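Local coordinates for protein arabinan endo-1,5-alpha-l-arabinosidase A (Cellvibrio cellulosa, PDB 1GYH) that cleaves the alpha-1,5-arabinofuranosyl bonds of linear arabinan, releasing almost exclusively arabinotriose, and so takes part in breaking down plant cell walls, at residues G113-S118 / K152-N157; Y204-W209 / L292-D297. All coordinates share one frame; numbering follows the deposited sequence.

Contact 1 (G113-S118 / K152-N157); sequences GIVIES and KLFKLN
V115 sets its CG1 methyl against two side chains of 152-157: CG1 lies 4.0 Å from CZ of F154, near the ring plane and so at the ring's edge, and equally 4.0 Å from CD2 of L156. The torsion explains this reach. CG1 stands anti to the backbone N (chi1 -179°), which carries that branch across the gap. L156 meets it at about a right angle with one branch of its fork, whereas F154 approaches obliquely. I116 adds a looser, doubtful touch that depends on the conformer modelled, its CG2 4.3 Å from CZ of F154. Both valine and isoleucine can face the same way because V115 and I116 lie together opposite I92, a classic beta bulge in strand 110-118. That strand is the outermost of one blade of the five-bladed propeller, and F154 belongs to strand 151-155 of the next, so the contact is a seam between blades. No hydrogen bond crosses it, and the nearest CA atoms, those of V115 and L156, are 9.0 Å apart, a spacing bridged here by side-chain contacts. Around it, F154 stacks on W169, and I116 also touches W125 and, across the same interface, F144.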
loop_
_atom_site.group_PDB
_atom_site.type_symbol
_atom_site.label_atom_id
_atom_site.label_comp_id
_atom_site.label_asym_id
_atom_site.label_seq_id
_atom_site.Cartn_x
_atom_site.Cartn_y
_atom_site.Cartn_z
ATOM N N GLY A 113 18.758 2.445 -0.664
ATOM C CA GLY A 113 18.760 1.948 -2.042
ATOM C C GLY A 113 17.682 0.912 -2.390
ATOM O O GLY A 113 16.623 0.795 -1.740
ATOM N N ILE A 114 17.959 0.152 -3.445
ATOM C CA ILE A 114 17.003 -0.710 -4.061
ATOM C C ILE A 114 16.887 -2.048 -3.341
ATOM O O ILE A 114 17.864 -2.783 -3.215
ATOM C CB ILE A 114 17.373 -0.951 -5.552
ATOM C CG1 ILE A 114 17.299 0.394 -6.329
ATOM C CG2 ILE A 114 16.490 -2.022 -6.131
ATOM C CD1 ILE A 114 17.908 0.281 -7.728
ATOM N N VAL A 115 15.667 -2.344 -2.905
ATOM C CA VAL A 115 15.315 -3.629 -2.298
ATOM C C VAL A 115 15.082 -4.667 -3.390
ATOM O O VAL A 115 15.641 -5.747 -3.369
ATOM C CB VAL A 115 14.045 -3.510 -1.428
ATOM C CG1 VAL A 115 13.698 -4.846 -0.776
ATOM C CG2 VAL A 115 14.187 -2.397 -0.330
ATOM N N ILE A 116 14.251 -4.322 -4.359
ATOM C CA ILE A 116 13.944 -5.199 -5.468
ATOM C C ILE A 116 13.563 -4.353 -6.690
ATOM O O ILE A 116 12.935 -3.307 -6.547
ATOM C CB ILE A 116 12.815 -6.176 -5.042
ATOM C CG1 ILE A 116 12.694 -7.325 -6.019
ATOM C CG2 ILE A 116 11.500 -5.433 -4.761
ATOM C CD1 ILE A 116 11.400 -7.362 -6.690
ATOM N N GLU A 117 13.992 -4.817 -7.860
ATOM C CA GLU A 117 13.735 -4.140 -9.150
ATOM C C GLU A 117 13.180 -5.140 -10.188
ATOM O O GLU A 117 13.710 -6.222 -10.362
ATOM C CB GLU A 117 15.042 -3.490 -9.652
ATOM C CG GLU A 117 14.926 -2.871 -11.070
ATOM C CD GLU A 117 16.186 -2.170 -11.559
ATOM O OE1 GLU A 117 17.158 -1.986 -10.760
ATOM O OE2 GLU A 117 16.193 -1.785 -12.767
ATOM N N SER A 118 12.146 -4.745 -10.901
ATOM C CA SER A 118 11.641 -5.501 -12.020
ATOM C C SER A 118 12.276 -4.984 -13.336
ATOM O O SER A 118 12.492 -3.764 -13.514
ATOM C CB SER A 118 10.100 -5.412 -12.108
ATOM O OG SER A 118 9.576 -4.076 -12.059
ATOM N N LYS A 152 3.236 -10.878 -5.063
ATOM C CA LYS A 152 4.287 -11.741 -4.565
ATOM C C LYS A 152 4.671 -11.409 -3.127
ATOM O O LYS A 152 4.449 -10.301 -2.638
ATOM C CB LYS A 152 5.584 -11.609 -5.396
ATOM C CG LYS A 152 5.488 -11.856 -6.921
ATOM C CD LYS A 152 5.397 -13.291 -7.257
ATOM C CE LYS A 152 5.551 -13.584 -8.787
ATOM N NZ LYS A 152 5.231 -15.023 -9.033
ATOM N N LEU A 153 5.274 -12.391 -2.474
ATOM C CA LEU A 153 5.755 -12.287 -1.110
ATOM C C LEU A 153 7.143 -12.853 -1.028
ATOM O O LEU A 153 7.371 -13.954 -1.492
ATOM C CB LEU A 153 4.828 -13.106 -0.171
ATOM C CG LEU A 153 5.116 -13.009 1.317
ATOM C CD1 LEU A 153 4.510 -11.727 1.900
ATOM C CD2 LEU A 153 4.643 -14.295 2.116
ATOM N N PHE A 154 8.097 -12.148 -0.433
ATOM C CA PHE A 154 9.425 -12.709 -0.272
ATOM C C PHE A 154 10.007 -12.370 1.067
ATOM O O PHE A 154 9.642 -11.374 1.673
ATOM C CB PHE A 154 10.436 -12.317 -1.409
ATOM C CG PHE A 154 10.824 -10.863 -1.420
ATOM C CD1 PHE A 154 10.050 -9.942 -2.116
ATOM C CD2 PHE A 154 11.960 -10.413 -0.764
ATOM C CE1 PHE A 154 10.350 -8.608 -2.109
ATOM C CE2 PHE A 154 12.293 -9.033 -0.782
ATOM C CZ PHE A 154 11.474 -8.145 -1.458
ATOM N N LYS A 155 10.925 -13.214 1.511
ATOM C CA LYS A 155 11.564 -13.014 2.814
ATOM C C LYS A 155 12.674 -11.937 2.810
ATOM O O LYS A 155 13.565 -11.917 1.924
ATOM C CB LYS A 155 12.074 -14.340 3.348
ATOM C CG LYS A 155 12.471 -14.297 4.841
ATOM C CD LYS A 155 12.456 -15.742 5.434
ATOM C CE LYS A 155 13.745 -16.415 5.394
ATOM N NZ LYS A 155 13.623 -17.879 5.940
ATOM N N LEU A 156 12.610 -11.018 3.778
ATOM C CA LEU A 156 13.605 -9.918 3.885
ATOM C C LEU A 156 14.791 -10.342 4.731
ATOM O O LEU A 156 14.659 -11.230 5.588
ATOM C CB LEU A 156 12.981 -8.657 4.488
ATOM C CG LEU A 156 12.049 -7.915 3.521
ATOM C CD1 LEU A 156 11.142 -6.961 4.260
ATOM C CD2 LEU A 156 12.873 -7.174 2.431
ATOM N N ASN A 157 15.958 -9.745 4.457
ATOM C CA ASN A 157 17.166 -10.016 5.202
ATOM C C ASN A 157 17.079 -9.381 6.574
ATOM O O ASN A 157 16.081 -8.743 6.894
ATOM C CB ASN A 157 18.468 -9.578 4.449
ATOM C CG ASN A 157 18.619 -8.066 4.315
ATOM O OD1 ASN A 157 17.718 -7.320 4.650
ATOM N ND2 ASN A 157 19.757 -7.623 3.793
#

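Contact 2 (Y204-W209 / L292-D297); sequences YLFASW and LNLHWD
W296 reaches Y204 with the far corner of its indole. From CB the side chain leaves with CG anti to the carbonyl carbon (chi1 -51°), and the ring system then runs toward strand 202-209. Its pyrrole side turns to another partner, NE1 being hydrogen-bonded to the carboxylate of D272. The six-membered ring does the touching, and of its atoms CZ3 carries the contact. CZ3 sits 3.6 Å above the Y204 ring plane, over the ring centre. It is slightly nearer the hydroxyl end, with Y204 CZ the closest atom to CZ3 at 3.7 Å. With the two six-membered rings inclined at 60° and their centroids 4.9 Å apart, this is an edge-to-face aromatic pair, the indole edge directed at the phenol face. Y204 advances from the other side, and the two side chains run antiparallel as they pass. Its hydroxyl is tied separately, OH bonding to the backbone O of G300.

The two strands belong to adjacent blades of the five-bladed beta-propeller. Y204 lies on the second strand of the 191-251 sheet and W296 on the third of the 257-303 sheet, and their CA atoms are 11.7 Å apart, too far for backbone pairing; no hydrogen bond crosses the contact. Two residues after Y204 and two before W296, F206 and L294 form a second apolar pair: CD2 of L294 approaches CZ of F206 obliquely at 4.4 Å, a looser meeting than that of the aromatic pair. P302, on the short strand 302-303, touches Y204, L294 and W296 alike, while K199 of strand 191-199 packs against both Y204 and W296.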
loop_
_atom_site.group_PDB
_atom_site.type_symbol
_atom_site.label_atom_id
_atom_site.label_comp_id
_atom_site.label_asym_id
_atom_site.label_seq_id
_atom_site.Cartn_x
_atom_site.Cartn_y
_atom_site.Cartn_z
ATOM N N TYR A 204 -4.934 -11.790 6.911
ATOM C CA TYR A 204 -5.880 -11.304 5.902
ATOM C C TYR A 204 -5.140 -10.485 4.830
ATOM O O TYR A 204 -4.494 -9.494 5.150
ATOM C CB TYR A 204 -7.001 -10.460 6.503
ATOM C CG TYR A 204 -7.911 -11.287 7.415
ATOM C CD1 TYR A 204 -7.514 -11.613 8.710
ATOM C CD2 TYR A 204 -9.134 -11.766 6.962
ATOM C CE1 TYR A 204 -8.349 -12.381 9.544
ATOM C CE2 TYR A 204 -9.966 -12.568 7.800
ATOM C CZ TYR A 204 -9.570 -12.856 9.071
ATOM O OH TYR A 204 -10.376 -13.657 9.872
ATOM N N LEU A 205 -5.296 -10.908 3.576
ATOM C CA LEU A 205 -4.701 -10.219 2.406
ATOM C C LEU A 205 -5.766 -9.380 1.769
ATOM O O LEU A 205 -6.778 -9.914 1.264
ATOM C CB LEU A 205 -4.145 -11.235 1.397
ATOM C CG LEU A 205 -3.706 -10.655 0.021
ATOM C CD1 LEU A 205 -2.656 -9.624 0.192
ATOM C CD2 LEU A 205 -3.232 -11.781 -0.861
ATOM N N PHE A 206 -5.566 -8.069 1.820
ATOM C CA PHE A 206 -6.387 -7.127 1.109
ATOM C C PHE A 206 -5.706 -6.797 -0.257
ATOM O O PHE A 206 -4.500 -6.705 -0.331
ATOM C CB PHE A 206 -6.514 -5.808 1.901
ATOM C CG PHE A 206 -7.138 -5.960 3.277
ATOM C CD1 PHE A 206 -8.498 -5.865 3.452
ATOM C CD2 PHE A 206 -6.347 -6.185 4.390
ATOM C CE1 PHE A 206 -9.070 -6.038 4.714
ATOM C CE2 PHE A 206 -6.931 -6.352 5.660
ATOM C CZ PHE A 206 -8.271 -6.249 5.811
ATOM N N ALA A 207 -6.510 -6.588 -1.284
ATOM C CA ALA A 207 -6.024 -6.229 -2.613
ATOM C C ALA A 207 -7.031 -5.352 -3.320
ATOM O O ALA A 207 -8.238 -5.390 -3.042
ATOM C CB ALA A 207 -5.755 -7.504 -3.447
ATOM N N SER A 208 -6.507 -4.527 -4.239
ATOM C CA SER A 208 -7.321 -3.631 -5.038
ATOM C C SER A 208 -7.557 -4.267 -6.411
ATOM O O SER A 208 -6.620 -4.710 -7.052
ATOM C CB SER A 208 -6.631 -2.261 -5.131
ATOM O OG SER A 208 -6.589 -1.574 -3.877
ATOM N N TRP A 209 -8.815 -4.325 -6.840
ATOM C CA TRP A 209 -9.196 -4.843 -8.151
ATOM C C TRP A 209 -9.716 -3.689 -9.008
ATOM O O TRP A 209 -10.288 -2.696 -8.501
ATOM C CB TRP A 209 -10.304 -5.911 -8.033
ATOM C CG TRP A 209 -9.852 -7.348 -7.768
ATOM C CD1 TRP A 209 -8.588 -7.798 -7.459
ATOM C CD2 TRP A 209 -10.693 -8.510 -7.736
ATOM N NE1 TRP A 209 -8.603 -9.164 -7.277
ATOM C CE2 TRP A 209 -9.876 -9.623 -7.455
ATOM C CE3 TRP A 209 -12.059 -8.727 -7.945
ATOM C CZ2 TRP A 209 -10.378 -10.924 -7.372
ATOM C CZ3 TRP A 209 -12.568 -10.032 -7.848
ATOM C CH2 TRP A 209 -11.732 -11.104 -7.573
ATOM N N LEU A 292 -11.979 4.187 8.130
ATOM C CA LEU A 292 -13.232 3.514 8.468
ATOM C C LEU A 292 -12.995 2.525 9.599
ATOM O O LEU A 292 -11.902 1.940 9.703
ATOM C CB LEU A 292 -13.800 2.723 7.288
ATOM C CG LEU A 292 -14.234 3.527 6.031
ATOM C CD1 LEU A 292 -13.057 3.758 5.235
ATOM C CD2 LEU A 292 -15.251 2.730 5.179
ATOM N N ASN A 293 -14.011 2.342 10.445
ATOM C CA ASN A 293 -13.936 1.309 11.502
ATOM C C ASN A 293 -14.090 -0.067 10.880
ATOM O O ASN A 293 -14.994 -0.320 10.094
ATOM C CB ASN A 293 -14.991 1.571 12.605
ATOM C CG ASN A 293 -14.793 2.920 13.288
ATOM O OD1 ASN A 293 -13.799 3.127 14.003
ATOM N ND2 ASN A 293 -15.728 3.875 13.037
ATOM N N LEU A 294 -13.164 -0.956 11.205
ATOM C CA LEU A 294 -13.109 -2.285 10.652
ATOM C C LEU A 294 -13.733 -3.261 11.667
ATOM O O LEU A 294 -13.179 -3.459 12.774
ATOM C CB LEU A 294 -11.649 -2.653 10.350
ATOM C CG LEU A 294 -11.303 -3.895 9.513
ATOM C CD1 LEU A 294 -12.047 -3.953 8.199
ATOM C CD2 LEU A 294 -9.759 -3.882 9.270
ATOM N N HIS A 295 -14.843 -3.874 11.268
ATOM C CA HIS A 295 -15.565 -4.899 12.084
ATOM C C HIS A 295 -15.334 -6.324 11.541
ATOM O O HIS A 295 -14.737 -6.493 10.479
ATOM C CB HIS A 295 -17.082 -4.604 12.131
ATOM C CG HIS A 295 -17.391 -3.211 12.563
ATOM N ND1 HIS A 295 -17.596 -2.184 11.663
ATOM C CD2 HIS A 295 -17.425 -2.651 13.793
ATOM C CE1 HIS A 295 -17.781 -1.058 12.328
ATOM N NE2 HIS A 295 -17.672 -1.311 13.621
ATOM N N TRP A 296 -15.787 -7.335 12.292
ATOM C CA TRP A 296 -15.628 -8.753 11.920
ATOM C C TRP A 296 -16.934 -9.487 12.143
ATOM O O TRP A 296 -17.528 -9.380 13.212
ATOM C CB TRP A 296 -14.455 -9.405 12.700
ATOM C CG TRP A 296 -13.201 -8.577 12.594
ATOM C CD1 TRP A 296 -12.908 -7.477 13.325
ATOM C CD2 TRP A 296 -12.143 -8.709 11.630
ATOM N NE1 TRP A 296 -11.722 -6.922 12.906
ATOM C CE2 TRP A 296 -11.237 -7.653 11.857
ATOM C CE3 TRP A 296 -11.875 -9.606 10.582
ATOM C CZ2 TRP A 296 -10.074 -7.493 11.124
ATOM C CZ3 TRP A 296 -10.727 -9.433 9.838
ATOM C CH2 TRP A 296 -9.843 -8.387 10.109
ATOM N N ASP A 297 -17.391 -10.224 11.130
ATOM C CA ASP A 297 -18.682 -10.884 11.161
ATOM C C ASP A 297 -18.603 -12.269 11.801
ATOM O O ASP A 297 -17.536 -12.708 12.194
ATOM C CB ASP A 297 -19.364 -10.926 9.756
ATOM C CG ASP A 297 -18.674 -11.863 8.726
ATOM O OD1 ASP A 297 -17.862 -12.781 9.071
ATOM O OD2 ASP A 297 -18.940 -11.725 7.483
#

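Both segments of contact 1 precede those of contact 2 in the sequence, with no strand shared. Contact 1 joins the sheet that ends in strand 110-118 to the sheet holding 151-155; contact 2 joins the sheet of 202-209 to that of 286-296. Four of the five propeller blades are involved, taken as two successive pairs. The contact centres lie 25 Å apart and the nearest atoms about 8 Å apart, so they act as separate seams. Both rely on apolar side chains bridging neighbouring sheets without hydrogen bonds. Between side chains, I116 of contact 1 is about 9 Å from N126, probably substrate-binding, and F206 of contact 2 about 9 Å from H262, a likely calcium ligand.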